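Local atomic coordinates of prolyl endopeptidase (Myxococcus xanthus, PDB entry 2BKL), a protein that probably cleaves oligopeptides after proline, and far less readily after alanine, as a serine endopeptidase of the prolyl oligopeptidase (S9A) family. Residues 22-27 and 594-599; 626-631 and 641-646. All coordinates share one frame; numbering follows the deposited sequence.

Contact 1. Residues 22-27 and 594-599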
loop_
_atom_site.group_PDB
_atom_site.type_symbol
_atom_site.label_atom_id
_atom_site.label_comp_id
_atom_site.label_asym_id
_atom_site.label_seq_id
_atom_site.Cartn_x
_atom_site.Cartn_y
_atom_site.Cartn_z
ATOM N N ASP A 22 16.071 25.561 -7.075
ATOM C CA ASP A 22 15.931 24.215 -7.619
ATOM C C ASP A 22 17.212 23.876 -8.402
ATOM O O ASP A 22 17.205 23.834 -9.627
ATOM C CB ASP A 22 14.678 24.130 -8.487
ATOM C CG ASP A 22 14.164 22.722 -8.705
ATOM O OD1 ASP A 22 14.927 21.720 -8.587
ATOM O OD2 ASP A 22 12.973 22.558 -9.041
ATOM N N PRO A 23 18.317 23.664 -7.707
ATOM C CA PRO A 23 19.604 23.504 -8.397
ATOM C C PRO A 23 19.683 22.329 -9.336
ATOM O O PRO A 23 20.446 22.371 -10.309
ATOM C CB PRO A 23 20.612 23.364 -7.241
ATOM C CG PRO A 23 19.809 23.046 -6.056
ATOM C CD PRO A 23 18.458 23.647 -6.246
ATOM N N TYR A 24 18.892 21.292 -9.085
ATOM C CA TYR A 24 18.954 20.070 -9.869
ATOM C C TYR A 24 17.696 19.857 -10.720
ATOM O O TYR A 24 17.406 18.752 -11.123
ATOM C CB TYR A 24 19.238 18.877 -8.936
ATOM C CG TYR A 24 20.512 19.089 -8.186
ATOM C CD1 TYR A 24 21.730 19.118 -8.840
ATOM C CD2 TYR A 24 20.502 19.369 -6.824
ATOM C CE1 TYR A 24 22.909 19.353 -8.159
ATOM C CE2 TYR A 24 21.675 19.629 -6.139
ATOM C CZ TYR A 24 22.887 19.608 -6.814
ATOM O OH TYR A 24 24.048 19.884 -6.128
ATOM N N ARG A 25 17.003 20.945 -11.039
ATOM C CA ARG A 25 15.872 20.932 -11.972
ATOM C C ARG A 25 16.136 20.111 -13.242
ATOM O O ARG A 25 15.244 19.414 -13.738
ATOM C CB ARG A 25 15.493 22.365 -12.321
ATOM C CG ARG A 25 14.431 22.521 -13.409
ATOM C CD ARG A 25 13.062 22.042 -13.017
ATOM N NE ARG A 25 12.558 22.793 -11.901
ATOM C CZ ARG A 25 12.082 24.030 -11.945
ATOM N NH1 ARG A 25 11.896 24.640 -13.114
ATOM N NH2 ARG A 25 11.720 24.653 -10.833
ATOM N N TRP A 26 17.350 20.172 -13.779
ATOM C CA TRP A 26 17.659 19.493 -15.022
ATOM C C TRP A 26 17.497 17.988 -14.961
ATOM O O TRP A 26 17.261 17.350 -15.983
ATOM C CB TRP A 26 19.057 19.903 -15.546
ATOM C CG TRP A 26 20.242 19.333 -14.828
ATOM C CD1 TRP A 26 20.894 19.860 -13.740
ATOM C CD2 TRP A 26 20.952 18.144 -15.176
ATOM N NE1 TRP A 26 21.944 19.047 -13.384
ATOM C CE2 TRP A 26 22.017 17.994 -14.255
ATOM C CE3 TRP A 26 20.798 17.180 -16.167
ATOM C CZ2 TRP A 26 22.909 16.919 -14.310
ATOM C CZ3 TRP A 26 21.683 16.111 -16.212
ATOM C CH2 TRP A 26 22.727 15.994 -15.289
ATOM N N LEU A 27 17.611 17.416 -13.757
ATOM C CA LEU A 27 17.415 15.978 -13.589
ATOM C C LEU A 27 15.972 15.527 -13.648
ATOM O O LEU A 27 15.717 14.311 -13.644
ATOM C CB LEU A 27 17.982 15.525 -12.240
ATOM C CG LEU A 27 19.499 15.620 -12.100
ATOM C CD1 LEU A 27 19.898 15.338 -10.680
ATOM C CD2 LEU A 27 20.164 14.621 -13.021
ATOM N N SER A 594 9.488 20.223 2.814
ATOM C CA SER A 594 9.921 19.627 1.522
ATOM C C SER A 594 11.392 19.217 1.618
ATOM O O SER A 594 12.261 20.088 1.721
ATOM C CB SER A 594 9.733 20.655 0.428
ATOM O OG SER A 594 10.193 20.157 -0.828
ATOM N N PRO A 595 11.707 17.939 1.743
ATOM C CA PRO A 595 13.091 17.557 2.051
ATOM C C PRO A 595 14.129 18.095 1.068
ATOM O O PRO A 595 15.229 18.468 1.467
ATOM C CB PRO A 595 13.026 16.018 2.057
ATOM C CG PRO A 595 11.643 15.772 2.543
ATOM C CD PRO A 595 10.782 16.790 1.853
ATOM N N TYR A 596 13.795 18.110 -0.214
ATOM C CA TYR A 596 14.708 18.576 -1.252
ATOM C C TYR A 596 15.151 20.010 -1.019
ATOM O O TYR A 596 16.252 20.370 -1.411
ATOM C CB TYR A 596 14.039 18.446 -2.606
ATOM C CG TYR A 596 14.791 19.068 -3.754
ATOM C CD1 TYR A 596 16.029 18.600 -4.145
ATOM C CD2 TYR A 596 14.250 20.124 -4.450
ATOM C CE1 TYR A 596 16.712 19.158 -5.209
ATOM C CE2 TYR A 596 14.940 20.709 -5.521
ATOM C CZ TYR A 596 16.151 20.201 -5.889
ATOM O OH TYR A 596 16.732 20.792 -6.992
ATOM N N HIS A 597 14.303 20.809 -0.359
ATOM C CA HIS A 597 14.588 22.218 -0.079
ATOM C C HIS A 597 15.196 22.462 1.290
ATOM O O HIS A 597 15.367 23.620 1.696
ATOM C CB HIS A 597 13.314 23.051 -0.249
ATOM C CG HIS A 597 12.762 22.969 -1.620
ATOM N ND1 HIS A 597 11.762 22.080 -1.969
ATOM C CD2 HIS A 597 13.079 23.652 -2.746
ATOM C CE1 HIS A 597 11.508 22.203 -3.259
ATOM N NE2 HIS A 597 12.283 23.163 -3.756
ATOM N N HIS A 598 15.559 21.387 1.987
ATOM C CA HIS A 598 16.099 21.503 3.335
ATOM C C HIS A 598 17.370 20.721 3.573
ATOM O O HIS A 598 17.701 20.359 4.718
ATOM C CB HIS A 598 15.013 21.156 4.348
ATOM C CG HIS A 598 13.952 22.210 4.433
ATOM N ND1 HIS A 598 14.070 23.336 5.228
ATOM C CD2 HIS A 598 12.785 22.349 3.756
ATOM C CE1 HIS A 598 13.003 24.100 5.055
ATOM N NE2 HIS A 598 12.217 23.530 4.158
ATOM N N VAL A 599 18.115 20.487 2.497
ATOM C CA VAL A 599 19.461 19.889 2.618
ATOM C C VAL A 599 20.438 21.031 2.949
ATOM O O VAL A 599 21.023 21.627 2.059
ATOM C CB VAL A 599 19.863 19.097 1.375
ATOM C CG1 VAL A 599 21.215 18.440 1.548
ATOM C CG2 VAL A 599 18.793 18.057 1.030
HETATM O O HOH W 1 11.578 22.847 -6.563
#
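Tyr596 pushes its phenol into the type I beta turn from Asp22 to Arg25, joining the N-terminal part of the chain to a short 3-10 turn of the alpha/beta-hydrolase domain. The tight part lies round one oxygen. Tyr596 OH donates to Asp22 OD1 at 2.6 Å and accepts from Tyr24 N at 3.0 Å, the N-H pointing nearly straight at it (160°), so two bonds grip the buried hydroxyl. With CG trans to its backbone N (chi1 172°), the ring extends toward the turn. Tyr24 CD2 borders its edge, 4.1 Å from Tyr596 CE1, while Pro23, whose ring holds phi near -62° as the turn's second position needs, brings CD within 3.4 Å of Tyr596 OH. The other carboxylate oxygen lies on a looser side beside the partly exposed His597, where one water spans His597 NE2 and, weakly, Asp22 OD2. Arg25 secures that oxygen with NE and NH2. With an alanine in place of Asp22, the Tyr596 hydroxyl would probably lose its acceptor, and Arg25 and Lys626, both salt-bridged to it, one acidic mate each. Arg25 NE stands 2.9 Å from Asp22 OD2, approaching from above the carboxylate plane.

Contact 2. Residues 626-631 and 641-646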
loop_
_atom_site.group_PDB
_atom_site.type_symbol
_atom_site.label_atom_id
_atom_site.label_comp_id
_atom_site.label_asym_id
_atom_site.label_seq_id
_atom_site.Cartn_x
_atom_site.Cartn_y
_atom_site.Cartn_z
ATOM N N LYS A 626 16.974 14.105 -7.722
ATOM C CA LYS A 626 17.294 15.446 -7.230
ATOM C C LYS A 626 17.805 15.410 -5.777
ATOM O O LYS A 626 18.743 16.147 -5.422
ATOM C CB LYS A 626 16.111 16.382 -7.356
ATOM C CG LYS A 626 15.672 16.664 -8.800
ATOM C CD LYS A 626 15.000 18.012 -8.970
ATOM C CE LYS A 626 13.773 18.185 -8.126
ATOM N NZ LYS A 626 13.048 19.469 -8.452
ATOM N N PHE A 627 17.176 14.590 -4.932
ATOM C CA PHE A 627 17.569 14.543 -3.536
ATOM C C PHE A 627 18.950 13.944 -3.386
ATOM O O PHE A 627 19.748 14.475 -2.626
ATOM C CB PHE A 627 16.527 13.783 -2.713
ATOM C CG PHE A 627 16.727 13.871 -1.225
ATOM C CD1 PHE A 627 16.382 15.024 -0.544
ATOM C CD2 PHE A 627 17.268 12.799 -0.502
ATOM C CE1 PHE A 627 16.492 15.093 0.830
ATOM C CE2 PHE A 627 17.419 12.878 0.873
ATOM C CZ PHE A 627 17.054 14.021 1.531
ATOM N N VAL A 628 19.247 12.847 -4.087
ATOM C CA VAL A 628 20.586 12.232 -3.972
ATOM C C VAL A 628 21.660 13.202 -4.438
ATOM O O VAL A 628 22.727 13.310 -3.822
ATOM C CB VAL A 628 20.706 10.856 -4.652
ATOM C CG1 VAL A 628 21.001 10.941 -6.103
ATOM C CG2 VAL A 628 21.812 10.032 -3.956
ATOM N N ALA A 629 21.386 13.949 -5.506
ATOM C CA ALA A 629 22.319 14.960 -5.962
ATOM C C ALA A 629 22.582 16.020 -4.908
ATOM O O ALA A 629 23.725 16.376 -4.644
ATOM C CB ALA A 629 21.808 15.614 -7.217
ATOM N N ALA A 630 21.527 16.460 -4.235
ATOM C CA ALA A 630 21.651 17.476 -3.187
ATOM C C ALA A 630 22.481 16.958 -1.995
ATOM O O ALA A 630 23.312 17.664 -1.449
ATOM C CB ALA A 630 20.273 17.926 -2.745
ATOM N N VAL A 631 22.263 15.709 -1.611
ATOM C CA VAL A 631 22.982 15.133 -0.481
ATOM C C VAL A 631 24.464 14.863 -0.831
ATOM O O VAL A 631 25.368 15.168 -0.040
ATOM C CB VAL A 631 22.261 13.873 0.032
ATOM C CG1 VAL A 631 23.079 13.165 1.076
ATOM C CG2 VAL A 631 20.896 14.247 0.585
ATOM N N ALA A 641 26.135 8.379 -0.041
ATOM C CA ALA A 641 24.769 8.622 -0.528
ATOM C C ALA A 641 24.670 7.943 -1.886
ATOM O O ALA A 641 25.366 8.346 -2.810
ATOM C CB ALA A 641 24.485 10.110 -0.624
ATOM N N LEU A 642 23.862 6.892 -1.989
ATOM C CA LEU A 642 23.821 6.006 -3.137
ATOM C C LEU A 642 22.455 5.991 -3.756
ATOM O O LEU A 642 21.468 5.965 -3.022
ATOM C CB LEU A 642 24.207 4.577 -2.713
ATOM C CG LEU A 642 25.560 4.406 -2.020
ATOM C CD1 LEU A 642 25.757 2.995 -1.532
ATOM C CD2 LEU A 642 26.696 4.795 -2.927
ATOM N N LEU A 643 22.384 5.985 -5.083
ATOM C CA LEU A 643 21.146 5.818 -5.808
ATOM C C LEU A 643 21.161 4.465 -6.517
ATOM O O LEU A 643 21.861 4.281 -7.500
ATOM C CB LEU A 643 20.959 6.965 -6.823
ATOM C CG LEU A 643 19.723 6.861 -7.728
ATOM C CD1 LEU A 643 18.428 6.950 -6.951
ATOM C CD2 LEU A 643 19.751 7.948 -8.808
ATOM N N ARG A 644 20.391 3.523 -6.001
ATOM C CA ARG A 644 20.232 2.202 -6.580
ATOM C C ARG A 644 18.940 2.141 -7.396
ATOM O O ARG A 644 17.868 2.381 -6.837
ATOM C CB ARG A 644 20.168 1.212 -5.451
ATOM C CG ARG A 644 20.123 -0.258 -5.864
ATOM C CD ARG A 644 19.697 -1.148 -4.714
ATOM N NE ARG A 644 19.799 -2.562 -4.986
ATOM C CZ ARG A 644 18.888 -3.293 -5.624
ATOM N NH1 ARG A 644 17.776 -2.778 -6.098
ATOM N NH2 ARG A 644 19.123 -4.582 -5.793
ATOM N N ILE A 645 19.012 1.821 -8.683
ATOM C CA ILE A 645 17.840 1.821 -9.526
ATOM C C ILE A 645 17.489 0.395 -9.903
ATOM O O ILE A 645 18.256 -0.281 -10.597
ATOM C CB ILE A 645 18.054 2.699 -10.772
ATOM C CG1 ILE A 645 18.502 4.134 -10.382
ATOM C CG2 ILE A 645 16.784 2.712 -11.651
ATOM C CD1 ILE A 645 18.908 5.013 -11.602
ATOM N N GLU A 646 16.347 -0.083 -9.443
ATOM C CA GLU A 646 15.927 -1.436 -9.764
ATOM C C GLU A 646 15.405 -1.482 -11.187
ATOM O O GLU A 646 14.598 -0.642 -11.574
ATOM C CB GLU A 646 14.831 -1.855 -8.791
ATOM C CG GLU A 646 14.298 -3.273 -8.940
ATOM C CD GLU A 646 15.114 -4.323 -8.219
ATOM O OE1 GLU A 646 15.476 -4.107 -7.039
ATOM O OE2 GLU A 646 15.310 -5.415 -8.812
#
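Val628 and Val631 of helix 622-632 pack on Ala641 and Leu643 of strand 641-646, within the beta-alpha-beta unit that runs from strand 607-613 through this helix to an edge strand of the hydrolase-domain sheet. The helix and strand segments run nearly antiparallel, at 157°, their axes 8.4 Å apart at closest approach. Between them the contact is apolar. Val628 divides its two methyls along the strand: its CG1, set between the backbone N and carbonyl carbon (chi1 84°), meets Leu643 CB at 4.0 Å, while CG2 lies over the backbone, 4.1 Å from Leu642 C. The side chains of Val628 and Leu643 cross at about a right angle. Branched valines give the helix a broad apolar surface, and the small Ala641 lets it come close. Leu642 points away from the helix, as strand alternation requires, and its side chain touches His45 and Ala46 of helix 33-51. Polar interactions lie at the margins. Ala641 O receives a hydrogen bond from Gln632 NE2, and farther along the strand Arg644 NH1 bonds to Glu646 OE1 at 2.8 Å in a salt bridge; Arg644 NE has a second partner in Asp666. At the start of the strand, Val631 CG1 rests 3.8 Å from Ala641 CB.

Overall arrangement
The centres of contact 1 and contact 2 lie about 12 Å apart, on the same side of the chain's centre, and helix 622-632, which supplies one side of contact 2, also borders contact 1. One flank of this helix carries Val628 and Val631 against strand 641-646; another meets the loops of contact 1, where Tyr596 CE1 lies 3.6 Å from Lys626 CB and Tyr24 CE2 approaches Ala630 CA. Contact 1 closes before contact 2 opens: it spans 566 intervening residues, including the beta-propeller, whereas contact 2 bridges nine. Together they tie the N-terminal residues to the edge of the hydrolase sheet, so that both ends of the sequence contribute to the domain that carries the probable Ser533-His651-Asp616 triad.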